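Local atomic coordinates of pentacotripeptide-repeat region of PRORP domain-containing protein (Brachypodium distachyon, PDB entry 4ME2), a protein that probably binds RNA in a sequence-specific way, as a chloroplast pentatricopeptide-repeat protein built from helix-turn-helix repeats and associated with group II intron RNA. Residues A[123-128]-A[175-180]; A[185-190]-A[208-213]; A[194-199]-A[227-232]. One frame throughout, in Å; residues are numbered along the deposited sequence.

Contact 1: A[123-128]-A[175-180]; sequences TFVSSS and VRALVA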
# COMPACT_ATOMS: atom_id res chain seq x y z
N THR A 123 -0.98 -1.02 -6.83
CA THR A 123 -0.78 -0.13 -7.97
C THR A 123 0.17 1.03 -7.65
O THR A 123 1.04 1.38 -8.46
CB THR A 123 -2.12 0.37 -8.54
OG1 THR A 123 -2.82 -0.76 -9.09
CG2 THR A 123 -1.90 1.40 -9.65
N PHE A 124 0.04 1.62 -6.46
CA PHE A 124 0.98 2.65 -6.03
C PHE A 124 2.39 2.11 -5.85
O PHE A 124 3.36 2.80 -6.13
CB PHE A 124 0.48 3.35 -4.76
CG PHE A 124 -0.48 4.47 -5.03
CD1 PHE A 124 -0.01 5.77 -5.20
CD2 PHE A 124 -1.84 4.22 -5.16
CE1 PHE A 124 -0.89 6.81 -5.46
CE2 PHE A 124 -2.73 5.27 -5.43
CZ PHE A 124 -2.25 6.56 -5.58
N VAL A 125 2.51 0.86 -5.41
CA VAL A 125 3.82 0.25 -5.26
C VAL A 125 4.49 0.06 -6.62
O VAL A 125 5.64 0.47 -6.82
CB VAL A 125 3.76 -1.10 -4.51
CG1 VAL A 125 5.12 -1.77 -4.49
CG2 VAL A 125 3.26 -0.90 -3.08
N SER A 126 3.77 -0.56 -7.55
CA SER A 126 4.29 -0.87 -8.88
C SER A 126 4.64 0.37 -9.70
O SER A 126 5.55 0.34 -10.53
CB SER A 126 3.31 -1.76 -9.64
OG SER A 126 3.17 -3.00 -8.97
N SER A 127 3.90 1.46 -9.47
CA SER A 127 4.09 2.70 -10.21
C SER A 127 5.10 3.64 -9.55
O SER A 127 5.41 4.69 -10.11
CB SER A 127 2.75 3.42 -10.42
OG SER A 127 2.19 3.86 -9.18
N SER A 128 5.61 3.27 -8.38
CA SER A 128 6.61 4.10 -7.72
C SER A 128 7.91 4.01 -8.50
O SER A 128 8.18 3.00 -9.13
CB SER A 128 6.85 3.68 -6.26
OG SER A 128 7.44 2.40 -6.17
N VAL A 175 1.80 -8.00 -2.02
CA VAL A 175 3.07 -8.63 -1.63
C VAL A 175 3.97 -8.85 -2.85
O VAL A 175 5.17 -8.59 -2.80
CB VAL A 175 2.84 -9.95 -0.85
CG1 VAL A 175 4.14 -10.72 -0.72
CG2 VAL A 175 2.24 -9.66 0.53
N ARG A 176 3.38 -9.31 -3.96
CA ARG A 176 4.10 -9.43 -5.23
C ARG A 176 4.71 -8.10 -5.65
O ARG A 176 5.86 -8.03 -6.08
CB ARG A 176 3.12 -9.84 -6.34
CG ARG A 176 3.20 -11.27 -6.85
CD ARG A 176 2.15 -11.48 -7.94
NE ARG A 176 2.61 -11.07 -9.27
CZ ARG A 176 1.88 -11.16 -10.38
NH1 ARG A 176 0.64 -11.63 -10.33
NH2 ARG A 176 2.38 -10.77 -11.54
N ALA A 177 3.91 -7.04 -5.55
CA ALA A 177 4.36 -5.72 -5.98
C ALA A 177 5.52 -5.25 -5.11
O ALA A 177 6.50 -4.72 -5.61
CB ALA A 177 3.21 -4.72 -5.96
N LEU A 178 5.41 -5.46 -3.80
CA LEU A 178 6.46 -5.03 -2.88
C LEU A 178 7.77 -5.75 -3.15
O LEU A 178 8.83 -5.13 -3.20
CB LEU A 178 6.03 -5.24 -1.43
CG LEU A 178 4.93 -4.31 -0.92
CD1 LEU A 178 4.34 -4.82 0.39
CD2 LEU A 178 5.45 -2.89 -0.76
N VAL A 179 7.71 -7.07 -3.33
CA VAL A 179 8.90 -7.85 -3.61
C VAL A 179 9.55 -7.40 -4.94
O VAL A 179 10.76 -7.16 -4.99
CB VAL A 179 8.61 -9.36 -3.58
CG1 VAL A 179 9.74 -10.13 -4.22
CG2 VAL A 179 8.40 -9.81 -2.13
N ALA A 180 8.75 -7.25 -5.99
CA ALA A 180 9.28 -6.79 -7.27
C ALA A 180 9.97 -5.41 -7.18
O ALA A 180 10.99 -5.17 -7.83
CB ALA A 180 8.20 -6.79 -8.35
O HOH W 1 6.04 -3.71 -8.26

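Contact 2: A[185-190]-A[208-213]; sequences RAAWRV and RVMAKG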
# COMPACT_ATOMS: atom_id res chain seq x y z
N ARG A 185 11.47 -5.62 3.55
CA ARG A 185 10.95 -5.48 4.91
C ARG A 185 9.44 -5.22 4.90
O ARG A 185 8.71 -5.82 5.70
CB ARG A 185 11.70 -4.35 5.65
CG ARG A 185 11.23 -4.12 7.08
CD ARG A 185 11.34 -5.37 7.94
NE ARG A 185 12.71 -5.88 8.01
CZ ARG A 185 13.03 -7.09 8.46
NH1 ARG A 185 12.10 -7.92 8.90
NH2 ARG A 185 14.31 -7.46 8.48
N ALA A 186 9.00 -4.34 4.01
CA ALA A 186 7.57 -4.05 3.84
C ALA A 186 6.78 -5.32 3.49
O ALA A 186 5.73 -5.59 4.08
CB ALA A 186 7.35 -2.97 2.79
N ALA A 187 7.30 -6.11 2.55
CA ALA A 187 6.64 -7.37 2.17
C ALA A 187 6.56 -8.31 3.38
O ALA A 187 5.51 -8.89 3.68
CB ALA A 187 7.37 -8.03 1.00
N TRP A 188 7.68 -8.46 4.09
CA TRP A 188 7.69 -9.26 5.29
C TRP A 188 6.66 -8.78 6.30
O TRP A 188 5.93 -9.58 6.88
CB TRP A 188 9.08 -9.30 5.91
CG TRP A 188 9.05 -9.99 7.23
CD1 TRP A 188 9.11 -9.41 8.49
CD2 TRP A 188 8.86 -11.41 7.46
NE1 TRP A 188 9.01 -10.37 9.46
CE2 TRP A 188 8.87 -11.59 8.91
CE3 TRP A 188 8.73 -12.52 6.64
CZ2 TRP A 188 8.73 -12.84 9.49
CZ3 TRP A 188 8.59 -13.78 7.23
CH2 TRP A 188 8.59 -13.93 8.63
N ARG A 189 6.59 -7.46 6.49
CA ARG A 189 5.64 -6.88 7.44
C ARG A 189 4.22 -7.33 7.14
O ARG A 189 3.50 -7.79 8.03
CB ARG A 189 5.73 -5.35 7.48
CG ARG A 189 6.83 -4.81 8.39
CD ARG A 189 6.27 -4.05 9.59
NE ARG A 189 5.28 -4.81 10.35
CZ ARG A 189 4.23 -4.28 10.98
NH1 ARG A 189 4.00 -2.97 10.95
NH2 ARG A 189 3.39 -5.07 11.63
N VAL A 190 3.81 -7.22 5.87
CA VAL A 190 2.47 -7.63 5.45
C VAL A 190 2.26 -9.14 5.63
O VAL A 190 1.25 -9.58 6.19
CB VAL A 190 2.18 -7.27 3.98
CG1 VAL A 190 0.89 -7.92 3.51
CG2 VAL A 190 2.11 -5.77 3.79
N ARG A 208 5.70 -19.13 -2.13
CA ARG A 208 6.76 -19.12 -3.13
C ARG A 208 7.21 -17.69 -3.42
O ARG A 208 8.40 -17.43 -3.56
CB ARG A 208 6.32 -19.82 -4.42
CG ARG A 208 5.95 -21.29 -4.24
CD ARG A 208 5.68 -21.95 -5.57
NE ARG A 208 6.74 -21.67 -6.53
CZ ARG A 208 6.88 -22.24 -7.72
NH1 ARG A 208 6.02 -23.17 -8.13
NH2 ARG A 208 7.90 -21.90 -8.50
N VAL A 209 6.24 -16.77 -3.52
CA VAL A 209 6.55 -15.36 -3.73
C VAL A 209 7.50 -14.87 -2.65
O VAL A 209 8.54 -14.28 -2.94
CB VAL A 209 5.27 -14.49 -3.72
CG1 VAL A 209 5.62 -13.01 -3.69
CG2 VAL A 209 4.40 -14.80 -4.93
N MET A 210 7.13 -15.16 -1.40
CA MET A 210 7.85 -14.65 -0.24
C MET A 210 9.19 -15.33 -0.02
O MET A 210 10.20 -14.66 0.20
CB MET A 210 6.96 -14.73 1.00
CG MET A 210 5.93 -13.61 1.08
SD MET A 210 6.74 -12.00 1.25
CE MET A 210 7.55 -12.21 2.83
N ALA A 211 9.22 -16.66 -0.09
CA ALA A 211 10.46 -17.41 0.14
C ALA A 211 11.56 -17.00 -0.84
O ALA A 211 12.70 -16.74 -0.43
CB ALA A 211 10.21 -18.91 0.09
N LYS A 212 11.22 -16.92 -2.12
CA LYS A 212 12.18 -16.55 -3.15
C LYS A 212 12.50 -15.05 -3.09
O LYS A 212 13.64 -14.63 -3.33
CB LYS A 212 11.66 -16.95 -4.54
CG LYS A 212 11.22 -18.41 -4.64
CD LYS A 212 10.43 -18.74 -5.90
CE LYS A 212 11.32 -19.18 -7.05
NZ LYS A 212 10.56 -19.93 -8.09
N GLY A 213 11.50 -14.25 -2.74
CA GLY A 213 11.68 -12.81 -2.61
C GLY A 213 12.62 -12.43 -1.48
O GLY A 213 13.55 -11.65 -1.68

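Contact 3: A[194-199]-A[227-232]; sequences AVRKGG and EADLAD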
# COMPACT_ATOMS: atom_id res chain seq x y z
N ALA A 194 -0.51 -10.51 8.35
CA ALA A 194 -1.71 -11.13 7.79
C ALA A 194 -1.67 -12.66 7.83
O ALA A 194 -2.61 -13.30 8.31
CB ALA A 194 -1.96 -10.64 6.38
N VAL A 195 -0.58 -13.24 7.32
CA VAL A 195 -0.48 -14.69 7.15
C VAL A 195 -0.05 -15.42 8.43
O VAL A 195 -0.77 -16.29 8.91
CB VAL A 195 0.48 -15.06 5.99
CG1 VAL A 195 0.74 -16.56 5.97
CG2 VAL A 195 -0.09 -14.60 4.66
N ARG A 196 1.11 -15.06 8.96
CA ARG A 196 1.64 -15.73 10.14
C ARG A 196 0.81 -15.46 11.39
O ARG A 196 0.27 -16.38 12.00
CB ARG A 196 3.11 -15.36 10.37
CG ARG A 196 4.04 -15.99 9.35
CD ARG A 196 5.41 -15.33 9.33
NE ARG A 196 6.23 -15.60 10.51
CZ ARG A 196 6.84 -16.75 10.78
NH1 ARG A 196 6.72 -17.79 9.97
NH2 ARG A 196 7.56 -16.87 11.88
N LYS A 197 0.71 -14.18 11.75
CA LYS A 197 0.04 -13.76 12.99
C LYS A 197 -1.47 -13.62 12.87
O LYS A 197 -2.21 -13.92 13.81
CB LYS A 197 0.64 -12.44 13.49
CG LYS A 197 1.92 -12.59 14.29
CD LYS A 197 2.44 -11.21 14.66
CE LYS A 197 3.03 -11.19 16.06
NZ LYS A 197 4.52 -11.29 16.09
N GLY A 198 -1.94 -13.14 11.72
CA GLY A 198 -3.36 -12.89 11.51
C GLY A 198 -4.12 -14.12 11.07
O GLY A 198 -5.31 -14.05 10.74
N GLY A 199 -3.42 -15.25 11.06
CA GLY A 199 -4.02 -16.53 10.70
C GLY A 199 -4.79 -16.50 9.39
O GLY A 199 -5.81 -17.17 9.25
N GLU A 227 10.28 -20.45 4.28
CA GLU A 227 10.56 -21.83 3.89
C GLU A 227 9.97 -22.82 4.90
O GLU A 227 9.48 -23.87 4.51
CB GLU A 227 12.06 -22.05 3.70
CG GLU A 227 12.63 -21.27 2.52
CD GLU A 227 14.11 -21.51 2.29
OE1 GLU A 227 14.74 -22.27 3.07
OE2 GLU A 227 14.66 -20.95 1.32
N ALA A 228 10.00 -22.47 6.18
CA ALA A 228 9.38 -23.29 7.22
C ALA A 228 7.86 -23.36 7.01
O ALA A 228 7.27 -24.44 7.08
CB ALA A 228 9.71 -22.72 8.60
N ASP A 229 7.24 -22.22 6.73
CA ASP A 229 5.80 -22.17 6.45
C ASP A 229 5.44 -22.98 5.20
O ASP A 229 4.46 -23.73 5.21
CB ASP A 229 5.33 -20.72 6.30
CG ASP A 229 5.47 -19.91 7.57
OD1 ASP A 229 5.62 -20.50 8.66
OD2 ASP A 229 5.43 -18.66 7.49
N LEU A 230 6.22 -22.81 4.14
CA LEU A 230 6.04 -23.58 2.90
C LEU A 230 6.17 -25.09 3.15
O LEU A 230 5.35 -25.87 2.67
CB LEU A 230 7.02 -23.12 1.82
CG LEU A 230 7.01 -23.88 0.49
CD1 LEU A 230 5.60 -24.01 -0.08
CD2 LEU A 230 7.95 -23.23 -0.51
N ALA A 231 7.19 -25.48 3.92
CA ALA A 231 7.38 -26.89 4.28
C ALA A 231 6.16 -27.42 5.04
O ALA A 231 5.69 -28.53 4.77
CB ALA A 231 8.65 -27.08 5.10
N ASP A 232 5.66 -26.62 5.97
CA ASP A 232 4.46 -26.95 6.73
C ASP A 232 3.29 -27.17 5.77
O ASP A 232 2.55 -28.14 5.89
CB ASP A 232 4.15 -25.83 7.73
CG ASP A 232 3.05 -26.20 8.70
OD1 ASP A 232 3.37 -26.64 9.82
OD2 ASP A 232 1.85 -26.04 8.36

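Contact 1: A[123-128]-A[175-180]
V125 drives its two methyl groups into different parts of helix 168-180. With CG1 anti to the backbone N (chi1 174°), that branch lies over the backbone of A177, 3.4 Å from the carbonyl O of A177, and also touches the A177 methyl. The other branch, CG2, meets CD2 of L178 at 3.8 Å, the two side chains crossing at about a right angle. Although CB of L178 points away, chi1 of -70° sets CG beside the backbone N; CD1 runs outward (chi2 166°) and CD2, turned back, meets the valine. A177 lets the backbones come close, with 5.7 Å between the CA atoms of S126 and A177; a beta-branched valine fills the remaining width without a long flexible chain.

On the solvent side, at S126, the chemistry turns polar. OG of S126 rests 3.5 Å from CB of A177 and is joined by a hydrogen bond of 3.0 Å to a water, which donates to O of A177. Serines suit here because each hydroxyl folds back onto a carbonyl that also accepts a backbone N-H: S127 OG onto T123 O, S128 OG onto V125 O at 2.7 Å. V139 of helix 133-151 touches both V125 and L178 and completes the apolar cluster. Stacking a helix on the next but one in the chain is characteristic of the alpha-solenoid of helix-turn-helix pentatricopeptide repeats.

Contact 2: A[185-190]-A[208-213]
The indole of W188 meets M210 at its edge: CE of M210 lies near the ring plane, 4.0 Å from CE3 of W188, and nothing from 208-213 sits over either face. This is therefore a methyl-to-edge contact, with the two side chains crossing at about a right angle. The other flat group beside the indole belongs to its own helix. NE1 of W188 lies in the plane of the R185 guanidinium, at its edge, while R185 itself forms a salt bridge with E222. Both E222 and E225 of helix 220-236 touch the tryptophan side chain.

M210 reaches this place by curling. Its second and third torsions are both bent (chi2 -64°, chi3 -64°), which turns the terminal methyl back against the backbone of helix 184-197, with CE 3.8 Å from CA of W188. The sulfur faces A187 instead, SD standing 4.0 Å from CB of A187. A small alanine suits that position because it leaves room for the thioether, and a flexible methionine can fill the wide interval between the helices, whose nearest CA atoms, those of W188 and M210, are 7.7 Å apart. V175 and V226 cover further sides of M210.

Shortening M210 to an alanine would probably open a gap between the A187 methyl and the indole edge, leaving the tryptophan freer to shift. All three touching residues are buried, and what joins them is dispersion and shape alone, so the contact rests on close filling of space rather than on directional bonds.

Contact 3: A[194-199]-A[227-232]
R196 and D229 carry almost all of this contact, D229 giving up the most surface. NH1 of R196 donates to OD2 of D229 at 2.9 Å with an N-H...O angle of 147°, the hydrogen bond of a salt bridge. The acceptor lies in the guanidinium plane, and the donor comes to its syn side, somewhat tilted from the carboxylate plane; the two flat groups are 29° apart, nearly coplanar. OD1 of D229 is only a little farther from the same nitrogen, at 3.2 Å. The arginine chain bends at chi3 (70°), which swings its tip across to the aspartate while CG of R196 passes 3.5 Å from OD2.

In this all-helical repeat protein, an alpha-solenoid, the bridge spans from helix 184-197 to the last helix, 220-236, with helix 204-216 between them in sequence. A long arginine suits the wide spacing, 8.5 Å between the CA atoms of R196 and D229, and a short aspartate holds its charge close to its own helix. OD2 of D229 is shared with the hydroxyl of Y191, its strongest polar partner, and NH2 of R196 forms a salt bridge with E225, one turn before D229 on the same helix.

How the contacts relate
From the N terminus, contact 1 comes first, closing a loop of 46 residues that holds helix 133-151 and joining helix 118-126 to helix 168-180. It closes before the other two open. Contact 2 then ties consecutive helices, 184-197 and 204-216, over a short connection. Contact 3 starts from the same helix 184-197 but ends on helix 220-236, so contacts 2 and 3 cross, their segments alternating along the chain. Contact 1 abuts contact 2 where V175 and V179 pack on M210, V190, A187 and G213; contact 2 abuts contact 3 where CH2 of W188 meets NE of R196. Contacts 1 and 3 do not touch.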